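Local atomic coordinates of putative esterase (Uncultured bacterium, PDB entry 7C4D), a protein that probably hydrolyses carboxylic esters as a marine bacterial esterase of the alpha/beta hydrolase fold. Residues A[37-42]-A[93-98]; A[168-173]-A[252-257]. One frame throughout, in Å; residues are numbered along the deposited sequence.

Contact 1: residues A[37-42]-A[93-98]; sequences DNWISI and IGHSMG. With SO4 (sulfate ion), chain E; ACT (acetate ion), chain D.
The indole of Trp-39 meets His-95 obliquely, the two side chains crossing at about a right angle, with CZ2 of Trp-39 3.5 Å from CB of His-95. At the indole edge, near its plane, sits a sulfate oxygen: NE1 of Trp-39 donates to O3 at 2.8 Å, with an N-H...O angle of 156°. His-256 stacks on the indole and Phe-263 meets it edge-to-face, while one face of the His-95 imidazole is covered by CB of Ser-96. ND1 of His-95 reaches the same O3 only weakly, at 3.2 Å; its NE2 is spent on the carbonyl of His-253. CG of His-95 stands anti to the backbone N (chi1 175°), which carries the ring toward the sulfate. Strand 93-95 turns here into helix 97-108 through Gly-94, Ser-96 and Gly-98, a GxSxG sequence consistent with the nucleophile elbow of alpha/beta hydrolases; Ser-96 has the strained, positive phi expected there. Within the elbow, N of Met-97 donates to OXT of an acetate at 2.9 Å; Leu-32 N also binds it, consistent with an oxyanion hole. CG2 of Ile-93 lies 4.4 Å from CZ3 of Trp-39. ND2 of Asn-38 holds sulfate O1 at 2.8 Å.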
loop_
_atom_site.group_PDB
_atom_site.type_symbol
_atom_site.label_atom_id
_atom_site.label_comp_id
_atom_site.label_asym_id
_atom_site.label_seq_id
_atom_site.Cartn_x
_atom_site.Cartn_y
_atom_site.Cartn_z
ATOM N N ASP A 37 5.193 7.750 -5.161
ATOM C CA ASP A 37 5.434 7.943 -6.585
ATOM C C ASP A 37 4.517 7.131 -7.480
ATOM O O ASP A 37 4.260 7.538 -8.609
ATOM C CB ASP A 37 6.892 7.723 -6.988
ATOM C CG ASP A 37 7.767 8.888 -6.537
ATOM O OD1 ASP A 37 7.227 9.890 -6.064
ATOM O OD2 ASP A 37 8.958 8.769 -6.654
ATOM N N ASN A 38 4.053 5.971 -7.013
ATOM C CA ASN A 38 3.189 5.162 -7.874
ATOM C C ASN A 38 1.774 5.769 -7.929
ATOM O O ASN A 38 0.946 5.307 -8.697
ATOM C CB ASN A 38 3.206 3.696 -7.431
ATOM C CG ASN A 38 4.596 3.077 -7.503
ATOM O OD1 ASN A 38 5.274 3.192 -8.512
ATOM N ND2 ASN A 38 5.035 2.426 -6.452
ATOM N N TRP A 39 1.493 6.796 -7.114
ATOM C CA TRP A 39 0.157 7.380 -7.017
ATOM C C TRP A 39 0.114 8.764 -7.691
ATOM O O TRP A 39 -0.891 9.459 -7.587
ATOM C CB TRP A 39 -0.353 7.354 -5.538
ATOM C CG TRP A 39 -0.639 5.940 -5.126
ATOM C CD1 TRP A 39 0.272 5.005 -4.708
ATOM C CD2 TRP A 39 -1.889 5.237 -5.269
ATOM N NE1 TRP A 39 -0.350 3.800 -4.506
ATOM C CE2 TRP A 39 -1.671 3.905 -4.840
ATOM C CE3 TRP A 39 -3.186 5.612 -5.626
ATOM C CZ2 TRP A 39 -2.680 2.941 -4.874
ATOM C CZ3 TRP A 39 -4.193 4.674 -5.605
ATOM C CH2 TRP A 39 -3.946 3.349 -5.229
ATOM N N ILE A 40 1.188 9.156 -8.405
ATOM C CA ILE A 40 1.330 10.493 -8.993
ATOM C C ILE A 40 0.159 10.785 -9.941
ATOM O O ILE A 40 -0.499 11.802 -9.856
ATOM C CB ILE A 40 2.705 10.663 -9.700
ATOM C CG1 ILE A 40 3.832 10.923 -8.698
ATOM C CG2 ILE A 40 2.692 11.738 -10.811
ATOM C CD1 ILE A 40 5.225 10.674 -9.240
ATOM N N SER A 41 -0.098 9.870 -10.851
ATOM C CA SER A 41 -1.085 10.035 -11.888
ATOM C C SER A 41 -2.505 10.082 -11.308
ATOM O O SER A 41 -3.312 10.851 -11.804
ATOM C CB SER A 41 -0.889 8.933 -12.903
ATOM O OG SER A 41 -1.933 8.902 -13.854
ATOM N N ILE A 42 -2.819 9.283 -10.267
ATOM C CA ILE A 42 -4.130 9.326 -9.627
ATOM C C ILE A 42 -4.314 10.601 -8.784
ATOM O O ILE A 42 -5.369 11.244 -8.850
ATOM C CB ILE A 42 -4.477 7.996 -8.922
ATOM C CG1 ILE A 42 -4.978 7.001 -9.963
ATOM C CG2 ILE A 42 -5.483 8.163 -7.745
ATOM C CD1 ILE A 42 -4.627 5.605 -9.648
ATOM N N ILE A 93 -7.122 6.326 1.317
ATOM C CA ILE A 93 -7.020 5.219 0.391
ATOM C C ILE A 93 -5.777 4.382 0.753
ATOM O O ILE A 93 -4.686 4.921 0.879
ATOM C CB ILE A 93 -6.910 5.743 -1.064
ATOM C CG1 ILE A 93 -8.069 6.674 -1.449
ATOM C CG2 ILE A 93 -6.752 4.574 -2.038
ATOM C CD1 ILE A 93 -7.835 7.492 -2.717
ATOM N N GLY A 94 -5.945 3.075 0.926
ATOM C CA GLY A 94 -4.837 2.176 1.228
ATOM C C GLY A 94 -4.882 0.990 0.280
ATOM O O GLY A 94 -5.883 0.278 0.233
ATOM N N HIS A 95 -3.804 0.814 -0.466
ATOM C CA HIS A 95 -3.662 -0.276 -1.419
ATOM C C HIS A 95 -2.875 -1.402 -0.751
ATOM O O HIS A 95 -1.754 -1.177 -0.285
ATOM C CB HIS A 95 -2.948 0.202 -2.687
ATOM C CG HIS A 95 -2.664 -0.901 -3.644
ATOM N ND1 HIS A 95 -1.407 -1.283 -3.977
ATOM C CD2 HIS A 95 -3.486 -1.762 -4.277
ATOM C CE1 HIS A 95 -1.462 -2.310 -4.799
ATOM N NE2 HIS A 95 -2.718 -2.591 -5.016
ATOM N N SER A 96 -3.492 -2.594 -0.701
ATOM C CA SER A 96 -2.883 -3.806 -0.170
ATOM C C SER A 96 -2.314 -3.586 1.239
ATOM O O SER A 96 -3.077 -3.291 2.174
ATOM C CB SER A 96 -1.874 -4.386 -1.109
ATOM O OG SER A 96 -1.881 -5.809 -0.976
ATOM N N MET A 97 -0.980 -3.674 1.378
ATOM C CA MET A 97 -0.384 -3.504 2.693
ATOM C C MET A 97 -0.870 -2.180 3.263
ATOM O O MET A 97 -1.232 -2.102 4.434
ATOM C CB MET A 97 1.151 -3.507 2.643
ATOM C CG MET A 97 1.800 -3.163 3.972
ATOM S SD MET A 97 3.613 -3.026 3.952
ATOM C CE MET A 97 3.886 -1.386 3.268
ATOM N N GLY A 98 -0.921 -1.157 2.404
ATOM C CA GLY A 98 -1.420 0.165 2.782
ATOM C C GLY A 98 -2.890 0.124 3.218
ATOM O O GLY A 98 -3.296 0.842 4.131
HETATM S S SO4 E . 1.704 0.786 -5.034
HETATM O O1 SO4 E . 2.828 1.667 -4.859
HETATM O O2 SO4 E . 2.108 -0.550 -4.652
HETATM O O3 SO4 E . 0.604 1.193 -4.182
HETATM O O4 SO4 E . 1.279 0.795 -6.404
HETATM C C ACT D . 1.265 -5.848 -0.774
HETATM O O ACT D . 1.145 -6.064 -2.003
HETATM O OXT ACT D . 1.210 -4.707 -0.274
HETATM C CH3 ACT D . 1.474 -7.026 0.210
#

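Contact 2: residues A[168-173]-A[252-257]; sequences VQLRMF and GHWLHA. With SO4 (sulfate ion), chain E; ACT (acetate ion), chain D.
Phe-173 and Trp-254 meet edge-to-face: the pyrrole edge of the indole is directed at one face of the phenyl ring, with NE1 of Trp-254 3.4 Å from CZ of Phe-173 and lying toward the rim of that ring. The planes stand at 64°, and the phenyl and five-membered ring centroids are 4.6 Å apart. CD1 of Leu-170 packs on CH2 of Trp-254 at 4.3 Å. A sulfate sits at the edge of both rings, its O2 3.3 Å from CZ of Phe-173, and His-256 grips it through NE2, 2.8 Å from O4. Phe-173 extends from helix 168-175 with CG anti to the backbone N (chi1 175°), bringing its ring across to the indole. With an alanine in place of Phe-173 the indole edge is likely to lose its aromatic face and be freer to turn. CD2 of His-253 lies over one face of the indole, toward its rim; ND1 of His-253 bonds to Asp-120 and its ring lies against Ser-96, consistent with a Ser-His-Asp triad. The polarised indole edge faces the phenyl pi cloud off-centre, its N-H leaning also toward the sulfate, so any N-H...pi attraction is at most partial.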
loop_
_atom_site.group_PDB
_atom_site.type_symbol
_atom_site.label_atom_id
_atom_site.label_comp_id
_atom_site.label_asym_id
_atom_site.label_seq_id
_atom_site.Cartn_x
_atom_site.Cartn_y
_atom_site.Cartn_z
ATOM N N VAL A 168 6.742 -7.761 -16.686
ATOM C CA VAL A 168 7.691 -6.666 -16.814
ATOM C C VAL A 168 7.278 -5.514 -15.903
ATOM O O VAL A 168 8.133 -4.816 -15.360
ATOM C CB VAL A 168 7.890 -6.204 -18.274
ATOM C CG1 VAL A 168 8.702 -7.205 -19.086
ATOM C CG2 VAL A 168 6.582 -5.843 -18.972
ATOM N N GLN A 169 5.961 -5.335 -15.742
ATOM C CA GLN A 169 5.423 -4.279 -14.899
ATOM C C GLN A 169 5.871 -4.504 -13.458
ATOM O O GLN A 169 6.335 -3.567 -12.815
ATOM C CB GLN A 169 3.906 -4.175 -15.048
ATOM C CG GLN A 169 3.457 -4.067 -16.498
ATOM C CD GLN A 169 2.451 -5.146 -16.817
ATOM O OE1 GLN A 169 2.556 -5.841 -17.825
ATOM N NE2 GLN A 169 1.473 -5.308 -15.938
ATOM N N LEU A 170 5.758 -5.753 -12.985
ATOM C CA LEU A 170 6.263 -6.167 -11.679
ATOM C C LEU A 170 7.766 -5.901 -11.580
ATOM O O LEU A 170 8.237 -5.365 -10.579
ATOM C CB LEU A 170 5.922 -7.646 -11.474
ATOM C CG LEU A 170 6.200 -8.254 -10.101
ATOM C CD1 LEU A 170 5.626 -7.392 -8.975
ATOM C CD2 LEU A 170 5.631 -9.667 -10.045
ATOM N N ARG A 171 8.495 -6.231 -12.655
ATOM C CA ARG A 171 9.937 -6.054 -12.726
ATOM C C ARG A 171 10.299 -4.588 -12.507
ATOM O O ARG A 171 11.125 -4.302 -11.649
ATOM C CB ARG A 171 10.506 -6.580 -14.050
ATOM C CG ARG A 171 10.673 -8.092 -14.146
ATOM C CD ARG A 171 10.731 -8.616 -15.578
ATOM N NE ARG A 171 12.017 -8.582 -16.272
ATOM C CZ ARG A 171 12.458 -7.585 -17.041
ATOM N NH1 ARG A 171 13.642 -7.673 -17.624
ATOM N NH2 ARG A 171 11.727 -6.500 -17.223
ATOM N N MET A 172 9.702 -3.667 -13.287
ATOM C CA MET A 172 10.040 -2.246 -13.184
ATOM C C MET A 172 9.464 -1.614 -11.917
ATOM O O MET A 172 10.062 -0.676 -11.381
ATOM C CB MET A 172 9.587 -1.417 -14.390
ATOM C CG MET A 172 10.666 -1.251 -15.443
ATOM S SD MET A 172 10.588 -2.585 -16.666
ATOM C CE MET A 172 9.070 -2.173 -17.530
ATOM N N PHE A 173 8.309 -2.135 -11.467
ATOM C CA PHE A 173 7.701 -1.800 -10.186
ATOM C C PHE A 173 8.751 -1.970 -9.081
ATOM O O PHE A 173 9.046 -1.026 -8.319
ATOM C CB PHE A 173 6.390 -2.589 -10.004
ATOM C CG PHE A 173 5.745 -2.398 -8.657
ATOM C CD1 PHE A 173 4.928 -1.298 -8.404
ATOM C CD2 PHE A 173 6.006 -3.280 -7.623
ATOM C CE1 PHE A 173 4.392 -1.076 -7.142
ATOM C CE2 PHE A 173 5.470 -3.066 -6.359
ATOM C CZ PHE A 173 4.671 -1.963 -6.122
ATOM N N GLY A 252 -6.077 -6.430 -12.251
ATOM C CA GLY A 252 -5.514 -7.367 -11.289
ATOM C C GLY A 252 -5.314 -6.709 -9.927
ATOM O O GLY A 252 -6.154 -5.940 -9.456
ATOM N N HIS A 253 -4.156 -6.970 -9.328
ATOM C CA HIS A 253 -3.862 -6.497 -7.991
ATOM C C HIS A 253 -3.441 -5.021 -7.980
ATOM O O HIS A 253 -3.685 -4.327 -6.995
ATOM C CB HIS A 253 -2.913 -7.474 -7.301
ATOM C CG HIS A 253 -2.577 -7.065 -5.903
ATOM N ND1 HIS A 253 -3.514 -7.054 -4.886
ATOM C CD2 HIS A 253 -1.421 -6.621 -5.357
ATOM C CE1 HIS A 253 -2.945 -6.641 -3.769
ATOM N NE2 HIS A 253 -1.663 -6.377 -4.028
ATOM N N TRP A 254 -2.807 -4.539 -9.059
ATOM C CA TRP A 254 -2.407 -3.143 -9.188
ATOM C C TRP A 254 -3.436 -2.419 -10.043
ATOM O O TRP A 254 -3.136 -1.906 -11.106
ATOM C CB TRP A 254 -0.972 -3.016 -9.731
ATOM C CG TRP A 254 0.070 -3.361 -8.711
ATOM C CD1 TRP A 254 0.753 -2.485 -7.923
ATOM C CD2 TRP A 254 0.516 -4.669 -8.322
ATOM N NE1 TRP A 254 1.607 -3.150 -7.090
ATOM C CE2 TRP A 254 1.481 -4.493 -7.300
ATOM C CE3 TRP A 254 0.218 -5.974 -8.732
ATOM C CZ2 TRP A 254 2.126 -5.567 -6.674
ATOM C CZ3 TRP A 254 0.863 -7.034 -8.126
ATOM C CH2 TRP A 254 1.807 -6.834 -7.113
ATOM N N LEU A 255 -4.680 -2.414 -9.558
ATOM C CA LEU A 255 -5.816 -1.948 -10.336
ATOM C C LEU A 255 -5.744 -0.443 -10.633
ATOM O O LEU A 255 -6.306 0.038 -11.619
ATOM C CB LEU A 255 -7.121 -2.389 -9.647
ATOM C CG LEU A 255 -7.492 -1.728 -8.320
ATOM C CD1 LEU A 255 -8.796 -2.318 -7.814
ATOM C CD2 LEU A 255 -6.402 -1.876 -7.255
ATOM N N HIS A 256 -5.017 0.314 -9.814
ATOM C CA HIS A 256 -4.970 1.757 -10.026
ATOM C C HIS A 256 -3.948 2.143 -11.093
ATOM O O HIS A 256 -3.982 3.254 -11.613
ATOM C CB HIS A 256 -4.534 2.452 -8.745
ATOM C CG HIS A 256 -3.238 1.916 -8.244
ATOM N ND1 HIS A 256 -3.103 0.603 -7.771
ATOM C CD2 HIS A 256 -2.024 2.491 -8.145
ATOM C CE1 HIS A 256 -1.861 0.418 -7.372
ATOM N NE2 HIS A 256 -1.188 1.563 -7.567
ATOM N N ALA A 257 -2.981 1.260 -11.326
ATOM C CA ALA A 257 -1.980 1.470 -12.357
ATOM C C ALA A 257 -2.529 0.952 -13.681
ATOM O O ALA A 257 -2.291 1.562 -14.711
ATOM C CB ALA A 257 -0.702 0.771 -11.982
HETATM S S SO4 E . 1.704 0.786 -5.034
HETATM O O1 SO4 E . 2.828 1.667 -4.859
HETATM O O2 SO4 E . 2.108 -0.550 -4.652
HETATM O O3 SO4 E . 0.604 1.193 -4.182
HETATM O O4 SO4 E . 1.279 0.795 -6.404
HETATM C C ACT D . 1.265 -5.848 -0.774
HETATM O O ACT D . 1.145 -6.064 -2.003
HETATM O OXT ACT D . 1.210 -4.707 -0.274
HETATM C CH3 ACT D . 1.474 -7.026 0.210
#

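Overall arrangement
Contact 1 is buried near the middle of the chain, where the 3-10 turn leading into helix 40-46 meets the end of central strand 90-95. Contact 2 lies nearer the surface and ties helix 168-175 to the loop before helix 255-258. Neither has a hydrogen bond between its own segments: contact 1 relies on an indole against a histidine and on a shared anion, contact 2 on an aromatic pair and a leucine. They touch each other through 252-257, which lies against both segments of contact 1; CD1 of Ile-42, for one, packs on O of His-256 at 3.1 Å. Both line the sulfate and acetate sites, probably crystallisation ions, beside the likely triad.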